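PDB 4ZXO: glycosyl hydrolase family 26 from Bacteroides ovatus, which hydrolyses beta-1,4-mannosidic linkages of mannans as a beta-mannanase, and probably takes part in the breakdown of galactomannan. Local coordinates for residues Val142-Leu147 with Arg196-Asn201; Thr269-Glu274 with Val298-Asn303. One frame throughout, in Å; residues are numbered along the deposited sequence.

Contact 1 of 2, residues Val142-Leu147 with Arg196-Asn201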
ATOM      1  N   VAL A 142       1.075 -12.836 -10.392  1.00 11.64           N
ATOM      2  CA  VAL A 142       1.263 -11.414 -10.054  1.00 10.63           C
ATOM      3  C   VAL A 142       2.236 -10.732 -11.026  1.00 10.89           C
ATOM      4  O   VAL A 142       1.973  -9.628 -11.534  1.00 11.38           O
ATOM      5  CB  VAL A 142       1.806 -11.271  -8.606  1.00  9.31           C
ATOM      6  CG1 VAL A 142       2.270  -9.810  -8.348  1.00  9.22           C
ATOM      7  CG2 VAL A 142       0.722 -11.695  -7.605  1.00 11.04           C
ATOM      8  N   ALA A 143       3.372 -11.380 -11.307  1.00 10.96           N
ATOM      9  CA  ALA A 143       4.353 -10.778 -12.232  1.00 12.25           C
ATOM     10  C   ALA A 143       3.724 -10.455 -13.604  1.00 12.98           C
ATOM     11  O   ALA A 143       3.888  -9.332 -14.149  1.00 13.45           O
ATOM     12  CB  ALA A 143       5.560 -11.707 -12.387  1.00 12.32           C
ATOM     13  N   ASP A 144       2.971 -11.415 -14.144  1.00 12.73           N
ATOM     14  CA  ASP A 144       2.336 -11.189 -15.442  1.00 13.98           C
ATOM     15  C   ASP A 144       1.327 -10.020 -15.414  1.00 14.25           C
ATOM     16  O   ASP A 144       1.259  -9.229 -16.383  1.00 15.90           O
ATOM     17  CB  ASP A 144       1.607 -12.438 -15.900  1.00 16.43           C
ATOM     18  CG  ASP A 144       2.539 -13.538 -16.348  1.00 18.83           C
ATOM     19  OD1 ASP A 144       3.720 -13.251 -16.650  1.00 18.04           O
ATOM     20  OD2 ASP A 144       2.068 -14.689 -16.395  1.00 21.76           O
ATOM     21  N   PHE A 145       0.590  -9.867 -14.301  1.00 12.93           N
ATOM     22  CA  PHE A 145      -0.290  -8.716 -14.190  1.00 11.91           C
ATOM     23  C   PHE A 145       0.521  -7.416 -14.168  1.00 11.17           C
ATOM     24  O   PHE A 145       0.192  -6.457 -14.858  1.00 12.23           O
ATOM     25  CB  PHE A 145      -1.164  -8.805 -12.959  1.00 11.91           C
ATOM     26  CG  PHE A 145      -2.115  -7.661 -12.868  1.00 12.16           C
ATOM     27  CD1 PHE A 145      -3.257  -7.645 -13.624  1.00 14.14           C
ATOM     28  CD2 PHE A 145      -1.866  -6.590 -12.039  1.00 11.98           C
ATOM     29  CE1 PHE A 145      -4.147  -6.561 -13.545  1.00 14.27           C
ATOM     30  CE2 PHE A 145      -2.755  -5.505 -11.950  1.00 11.89           C
ATOM     31  CZ  PHE A 145      -3.883  -5.503 -12.716  1.00 13.51           C
ATOM     32  N   LEU A 146       1.573  -7.374 -13.371  1.00 11.39           N
ATOM     33  CA  LEU A 146       2.403  -6.173 -13.289  1.00 11.09           C
ATOM     34  C   LEU A 146       2.991  -5.762 -14.652  1.00 12.20           C
ATOM     35  O   LEU A 146       3.113  -4.574 -14.970  1.00 12.78           O
ATOM     36  CB  LEU A 146       3.528  -6.397 -12.272  1.00 11.40           C
ATOM     37  CG  LEU A 146       3.009  -6.545 -10.816  1.00 11.75           C
ATOM     38  CD1 LEU A 146       4.143  -6.831  -9.839  1.00 13.09           C
ATOM     39  CD2 LEU A 146       2.205  -5.325 -10.339  1.00 14.76           C
ATOM     40  N   LEU A 147       3.388  -6.761 -15.429  1.00 12.63           N
ATOM     41  CA  LEU A 147       3.954  -6.486 -16.756  1.00 13.82           C
ATOM     42  C   LEU A 147       2.899  -5.961 -17.746  1.00 14.07           C
ATOM     43  O   LEU A 147       3.236  -5.434 -18.822  1.00 16.39           O
ATOM     44  CB  LEU A 147       4.605  -7.749 -17.304  1.00 16.32           C
ATOM     45  CG  LEU A 147       5.875  -8.094 -16.530  1.00 19.18           C
ATOM     46  CD1 LEU A 147       6.325  -9.514 -16.841  1.00 20.48           C
ATOM     47  CD2 LEU A 147       6.946  -7.096 -16.902  1.00 19.53           C
ATOM     48  N   ARG A 196      12.079 -10.541 -10.507  1.00 17.08           N
ATOM     49  CA  ARG A 196      13.271 -10.218 -11.317  1.00 18.31           C
ATOM     50  C   ARG A 196      13.463 -11.114 -12.537  1.00 18.45           C
ATOM     51  O   ARG A 196      13.826 -10.636 -13.616  1.00 18.52           O
ATOM     52  CB  ARG A 196      14.538 -10.296 -10.488  1.00 21.79           C
ATOM     53  CG  ARG A 196      14.669  -9.209  -9.466  1.00 26.17           C
ATOM     54  CD  ARG A 196      15.911  -9.435  -8.654  1.00 30.83           C
ATOM     55  NE  ARG A 196      17.106  -9.182  -9.449  1.00 35.48           N
ATOM     56  CZ  ARG A 196      18.272  -9.727  -9.180  1.00 38.77           C
ATOM     57  NH1 ARG A 196      18.364 -10.576  -8.148  1.00 39.32           N
ATOM     58  NH2 ARG A 196      19.324  -9.442  -9.949  1.00 40.37           N
ATOM     59  N   LEU A 197      13.245 -12.409 -12.351  1.00 18.16           N
ATOM     60  CA  LEU A 197      13.372 -13.331 -13.468  1.00 19.86           C
ATOM     61  C   LEU A 197      12.414 -12.966 -14.595  1.00 20.13           C
ATOM     62  O   LEU A 197      12.780 -13.054 -15.767  1.00 20.91           O
ATOM     63  CB  LEU A 197      13.106 -14.756 -13.028  1.00 20.56           C
ATOM     64  CG  LEU A 197      14.191 -15.568 -12.342  1.00 20.70           C
ATOM     65  CD1 LEU A 197      13.580 -16.794 -11.685  1.00 21.13           C
ATOM     66  CD2 LEU A 197      15.255 -15.985 -13.327  1.00 20.18           C
ATOM     67  N   LYS A 198      11.200 -12.541 -14.219  1.00 19.80           N
ATOM     68  CA  LYS A 198      10.153 -12.176 -15.176  1.00 21.29           C
ATOM     69  C   LYS A 198      10.421 -10.832 -15.851  1.00 20.46           C
ATOM     70  O   LYS A 198       9.710 -10.450 -16.789  1.00 21.53           O
ATOM     71  CB  LYS A 198       8.768 -12.110 -14.464  1.00 23.68           C
ATOM     72  CG  LYS A 198       8.254 -13.396 -13.767  1.00 25.90           C
ATOM     73  CD  LYS A 198       7.682 -14.463 -14.662  1.00 26.74           C
ATOM     74  CE  LYS A 198       6.284 -14.159 -15.129  1.00 25.26           C
ATOM     75  NZ  LYS A 198       5.933 -15.093 -16.236  1.00 24.92           N
ATOM     76  N   GLY A 199      11.409 -10.081 -15.356  1.00 20.39           N
ATOM     77  CA  GLY A 199      11.709  -8.762 -15.884  1.00 19.19           C
ATOM     78  C   GLY A 199      10.722  -7.728 -15.408  1.00 17.82           C
ATOM     79  O   GLY A 199      10.437  -6.743 -16.119  1.00 18.39           O
ATOM     80  N   VAL A 200      10.179  -7.935 -14.204  1.00 16.82           N
ATOM     81  CA  VAL A 200       9.254  -6.942 -13.656  1.00 15.97           C
ATOM     82  C   VAL A 200      10.053  -5.741 -13.131  1.00 17.11           C
ATOM     83  O   VAL A 200      10.260  -5.598 -11.943  1.00 19.17           O
ATOM     84  CB  VAL A 200       8.383  -7.534 -12.531  1.00 14.50           C
ATOM     85  CG1 VAL A 200       7.363  -6.518 -12.093  1.00 15.86           C
ATOM     86  CG2 VAL A 200       7.620  -8.742 -13.060  1.00 13.68           C
ATOM     87  N   ASN A 201      10.413  -4.825 -13.997  1.00 17.57           N
ATOM     88  CA  ASN A 201      11.300  -3.730 -13.640  1.00 17.44           C
ATOM     89  C   ASN A 201      10.568  -2.469 -13.251  1.00 14.99           C
ATOM     90  O   ASN A 201      11.162  -1.409 -13.096  1.00 16.40           O
ATOM     91  CB  ASN A 201      12.254  -3.463 -14.814  1.00 21.13           C
ATOM     92  CG  ASN A 201      13.084  -4.653 -15.132  1.00 24.92           C
ATOM     93  OD1 ASN A 201      13.368  -5.488 -14.255  1.00 27.15           O
ATOM     94  ND2 ASN A 201      13.485  -4.770 -16.385  1.00 26.32           N
TER
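Lys198 and Val200 reach helix 132-147 from the turn that ends helix 181-197, and Leu147 comes back against that same turn. The lysine chain leaves with CG beside its backbone N and bends at both following bonds (chi2 -77°, chi3 -78°), which curls it over the methyl of Ala143. There Lys198 CG lies only 3.5 Å from Ala143 CB, tighter than usual for two carbons. The bent chain delivers its amine to Asp144, where a salt bridge of 2.9 Å runs from Lys198 NZ to Asp144 OD1, met on the syn side and 26° out of the carboxylate plane. Were an alanine to stand here in place of Lys198, the Asp144 carboxylate would probably lose its cationic mate and Ala143 CB the methylenes that cover it.

Val200 splits its two branches. Val200 CG1 lies 3.8 Å from Leu146 CB, the two side chains crossing at about a right angle, while Val200 CG2 sits 3.7 Å from Ala143 CB and also meets Leu147 CG. Leu147 sets its two methyls against successive carbonyl oxygens of the turn: Leu147 CD1 rests 3.5 Å from Lys198 O, and Leu147 CD2 3.6 Å from Gly199 O. Leu195 of helix 181-197 touches Ala143, Leu146 and Val200.

Gly199 breaks the helix with positive phi in a Schellman motif, and Val200 follows as the centre of an inverse gamma turn, packing against the end of a neighbouring outer helix of the TIM barrel.

Contact 2 of 2, residues Thr269-Glu274 with Val298-Asn303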
ATOM      1  N   THR A 269       1.259   3.320   5.210  1.00  5.78           N
ATOM      2  CA  THR A 269       0.739   2.592   4.064  1.00  6.27           C
ATOM      3  C   THR A 269      -0.730   2.169   4.241  1.00  6.72           C
ATOM      4  O   THR A 269      -1.407   1.899   3.244  1.00  7.16           O
ATOM      5  CB  THR A 269       1.641   1.357   3.733  1.00  6.81           C
ATOM      6  OG1 THR A 269       1.965   0.649   4.938  1.00  8.16           O
ATOM      7  CG2 THR A 269       2.945   1.889   3.098  1.00  7.88           C
ATOM      8  N   GLU A 270      -1.208   2.101   5.486  1.00  6.32           N
ATOM      9  CA  GLU A 270      -2.663   1.988   5.748  1.00  6.56           C
ATOM     10  C   GLU A 270      -2.949   2.736   7.041  1.00  7.09           C
ATOM     11  O   GLU A 270      -2.223   2.570   8.026  1.00  7.84           O
ATOM     12  CB  GLU A 270      -3.161   0.553   5.960  1.00  7.90           C
ATOM     13  CG  GLU A 270      -3.131  -0.327   4.765  1.00 10.13           C
ATOM     14  CD  GLU A 270      -3.792  -1.658   4.997  1.00 10.61           C
ATOM     15  OE1 GLU A 270      -4.689  -1.772   5.857  1.00 12.38           O
ATOM     16  OE2 GLU A 270      -3.433  -2.630   4.309  1.00 10.74           O
ATOM     17  N   THR A 271      -4.017   3.516   7.081  1.00  7.13           N
ATOM     18  CA  THR A 271      -4.535   4.059   8.297  1.00  7.80           C
ATOM     19  C   THR A 271      -5.999   4.421   8.070  1.00  8.38           C
ATOM     20  O   THR A 271      -6.580   4.175   6.983  1.00  9.06           O
ATOM     21  CB  THR A 271      -3.732   5.306   8.767  1.00  7.64           C
ATOM     22  OG1 THR A 271      -4.070   5.622  10.138  1.00  8.65           O
ATOM     23  CG2 THR A 271      -3.966   6.473   7.892  1.00  8.91           C
ATOM     24  N   GLY A 272      -6.616   4.945   9.114  1.00  9.37           N
ATOM     25  CA  GLY A 272      -8.004   5.383   9.029  1.00 11.14           C
ATOM     26  C   GLY A 272      -8.736   5.227  10.321  1.00 11.45           C
ATOM     27  O   GLY A 272      -8.252   4.598  11.276  1.00 11.75           O
ATOM     28  N   LEU A 273      -9.923   5.841  10.356  1.00 11.82           N
ATOM     29  CA  LEU A 273     -10.885   5.699  11.458  1.00 13.01           C
ATOM     30  C   LEU A 273     -12.169   5.211  10.840  1.00 13.55           C
ATOM     31  O   LEU A 273     -12.796   5.967  10.066  1.00 13.72           O
ATOM     32  CB  LEU A 273     -11.112   7.033  12.161  1.00 13.05           C
ATOM     33  CG  LEU A 273     -12.289   7.066  13.147  1.00 13.19           C
ATOM     34  CD1 LEU A 273     -11.947   6.131  14.281  1.00 15.04           C
ATOM     35  CD2 LEU A 273     -12.487   8.493  13.674  1.00 14.35           C
ATOM     36  N   GLU A 274     -12.537   3.953  11.114  1.00 13.43           N
ATOM     37  CA  GLU A 274     -13.684   3.384  10.418  1.00 14.08           C
ATOM     38  C   GLU A 274     -14.975   4.237  10.610  1.00 14.29           C
ATOM     39  O   GLU A 274     -15.382   4.532  11.764  1.00 14.87           O
ATOM     40  CB  GLU A 274     -13.895   1.935  10.882  1.00 16.13           C
ATOM     41  CG  GLU A 274     -14.962   1.274  10.086  1.00 18.03           C
ATOM     42  CD  GLU A 274     -15.296  -0.109  10.574  1.00 21.33           C
ATOM     43  OE1 GLU A 274     -15.203  -0.365  11.804  1.00 24.49           O
ATOM     44  OE2 GLU A 274     -15.642  -0.958   9.731  1.00 22.46           O
ATOM     45  N   VAL A 298       0.437   8.854   2.691  1.00  9.24           N
ATOM     46  CA  VAL A 298      -0.446   8.332   3.736  1.00  9.04           C
ATOM     47  C   VAL A 298      -1.668   7.818   3.021  1.00  8.33           C
ATOM     48  O   VAL A 298      -2.259   8.564   2.210  1.00 11.23           O
ATOM     49  CB  VAL A 298      -0.866   9.411   4.793  1.00 10.40           C
ATOM     50  CG1 VAL A 298      -1.486  10.616   4.186  1.00 12.93           C
ATOM     51  CG2 VAL A 298      -1.856   8.816   5.823  1.00 11.06           C
ATOM     52  N   LEU A 299      -2.084   6.590   3.316  1.00  7.63           N
ATOM     53  CA  LEU A 299      -3.170   5.999   2.561  1.00  6.94           C
ATOM     54  C   LEU A 299      -4.240   5.530   3.509  1.00  6.92           C
ATOM     55  O   LEU A 299      -3.948   4.827   4.469  1.00  7.11           O
ATOM     56  CB  LEU A 299      -2.646   4.808   1.731  1.00  8.78           C
ATOM     57  CG  LEU A 299      -3.752   4.214   0.842  1.00  9.64           C
ATOM     58  CD1 LEU A 299      -3.310   4.042  -0.608  1.00 10.33           C
ATOM     59  CD2 LEU A 299      -4.221   2.921   1.441  1.00  8.84           C
ATOM     60  N   VAL A 300      -5.481   5.911   3.241  1.00  6.95           N
ATOM     61  CA  VAL A 300      -6.597   5.413   4.063  1.00  7.98           C
ATOM     62  C   VAL A 300      -7.349   4.326   3.286  1.00  8.69           C
ATOM     63  O   VAL A 300      -7.350   4.272   2.023  1.00  8.70           O
ATOM     64  CB  VAL A 300      -7.588   6.529   4.484  1.00 10.03           C
ATOM     65  CG1 VAL A 300      -6.852   7.622   5.279  1.00 10.89           C
ATOM     66  CG2 VAL A 300      -8.373   7.074   3.301  1.00 10.44           C
ATOM     67  N   TRP A 301      -8.021   3.455   4.045  1.00  9.79           N
ATOM     68  CA  TRP A 301      -8.566   2.220   3.472  1.00  9.63           C
ATOM     69  C   TRP A 301      -9.881   2.469   2.707  1.00 10.74           C
ATOM     70  O   TRP A 301     -10.339   3.608   2.586  1.00 10.79           O
ATOM     71  CB  TRP A 301      -8.739   1.163   4.581  1.00  9.60           C
ATOM     72  CG  TRP A 301      -8.805  -0.261   4.023  1.00 11.30           C
ATOM     73  CD1 TRP A 301      -9.858  -1.177   4.141  1.00 13.31           C
ATOM     74  CD2 TRP A 301      -7.806  -0.928   3.227  1.00 12.63           C
ATOM     75  NE1 TRP A 301      -9.548  -2.344   3.469  1.00 14.34           N
ATOM     76  CE2 TRP A 301      -8.309  -2.214   2.894  1.00 13.67           C
ATOM     77  CE3 TRP A 301      -6.521  -0.565   2.795  1.00 13.49           C
ATOM     78  CZ2 TRP A 301      -7.545  -3.148   2.174  1.00 14.84           C
ATOM     79  CZ3 TRP A 301      -5.775  -1.477   2.049  1.00 14.84           C
ATOM     80  CH2 TRP A 301      -6.304  -2.751   1.741  1.00 14.93           C
ATOM     81  N   ARG A 302     -10.415   1.407   2.110  1.00 10.11           N
ATOM     82  CA  ARG A 302     -11.474   1.508   1.092  1.00 10.17           C
ATOM     83  C   ARG A 302     -12.818   1.963   1.611  1.00 10.88           C
ATOM     84  O   ARG A 302     -13.086   1.922   2.804  1.00 11.95           O
ATOM     85  CB  ARG A 302     -11.645   0.150   0.368  1.00 10.13           C
ATOM     86  CG  ARG A 302     -12.233  -0.940   1.244  1.00 11.54           C
ATOM     87  CD  ARG A 302     -11.910  -2.338   0.713  1.00 13.28           C
ATOM     88  NE  ARG A 302     -12.717  -3.318   1.471  1.00 14.02           N
ATOM     89  CZ  ARG A 302     -13.953  -3.724   1.130  1.00 14.57           C
ATOM     90  NH1 ARG A 302     -14.559  -3.291  -0.010  1.00 13.87           N
ATOM     91  NH2 ARG A 302     -14.605  -4.548   1.962  1.00 17.41           N
ATOM     92  N   ASN A 303     -13.634   2.468   0.694  1.00 10.93           N
ATOM     93  CA  ASN A 303     -15.024   2.826   1.030  1.00 10.65           C
ATOM     94  C   ASN A 303     -15.929   1.732   0.516  1.00 11.99           C
ATOM     95  O   ASN A 303     -16.271   1.712  -0.666  1.00 13.24           O
ATOM     96  CB  ASN A 303     -15.383   4.193   0.422  1.00 11.13           C
ATOM     97  CG  ASN A 303     -14.800   5.353   1.219  1.00 11.31           C
ATOM     98  OD1 ASN A 303     -13.880   5.155   2.028  1.00 12.65           O
ATOM     99  ND2 ASN A 303     -15.321   6.560   0.988  1.00 11.76           N
TER
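The first torsion of Trp301 (chi1 -159°) swings CG to the far side of its CA-CB bond from the backbone N, which lays the indole alongside Glu270, whose own CG sits beside the backbone N (chi1 -69°) and whose chain runs extended from there. The two side chains point the same way, carboxylate and ring planes 20° apart, so the carboxylate lies almost flat over the six-membered end of the indole. Glu270 OE1 is 3.8 Å above the Trp301 ring plane, displaced toward the rim, and Glu270 OE2 comes 3.5 Å from Trp301 CZ3.

Beneath this pair the backbones join as parallel strands, with Thr271 bridged to Val300. Thr271 N donates to Leu299 O at 2.9 Å; the donor nitrogen stands nearly in line with the C=O, but its hydrogen points off that line, so the bond is far from straight. Leu299 O also receives a CA-H contact from Glu270. Thr271 O has the CA of Val300 at 3.2 Å, and takes a weak hydrogen bond from Trp301 N. On the face carrying Thr271 and Val300, Thr271 CG2 meets Val298 CG2 at 3.8 Å, while Thr271 OG1 bonds to Val236 O and Tyr244 OH. Just before the corner at Glu270, Thr269 O has Leu299 CD2 at 3.5 Å.

Tyr237 OH bonds Glu270 OE1, and Arg162 forms a salt bridge with Glu270 OE2, so each carboxylate oxygen is gripped while the indole covers one flank. Together these probably fix the rotation of the carboxylate. Its place at the C-terminal end of the seventh barrel strand is consistent with the nucleophile position of clan GH-A glycosidases.

Contacts 1 and 2 occupy opposite sides of the chain's centre, their own centres 27 Å apart and their nearest atoms about 14 Å apart, with no touch between them. They follow each other in sequence, contact 1 closing before contact 2 opens. Contact 1, its centre about 18 Å from the centre of the chain, sets the turn after helix 181-197 against the last turns of helix 132-147. Contact 2, its centre about 10 Å from that of the chain, joins the C-terminal ends of two adjacent barrel strands, the end where TIM-barrel enzymes carry their active sites. The potassium ion held by Ser328, Ser330 and Ile333 lies about 11 Å from the side chain of Val298 in contact 2.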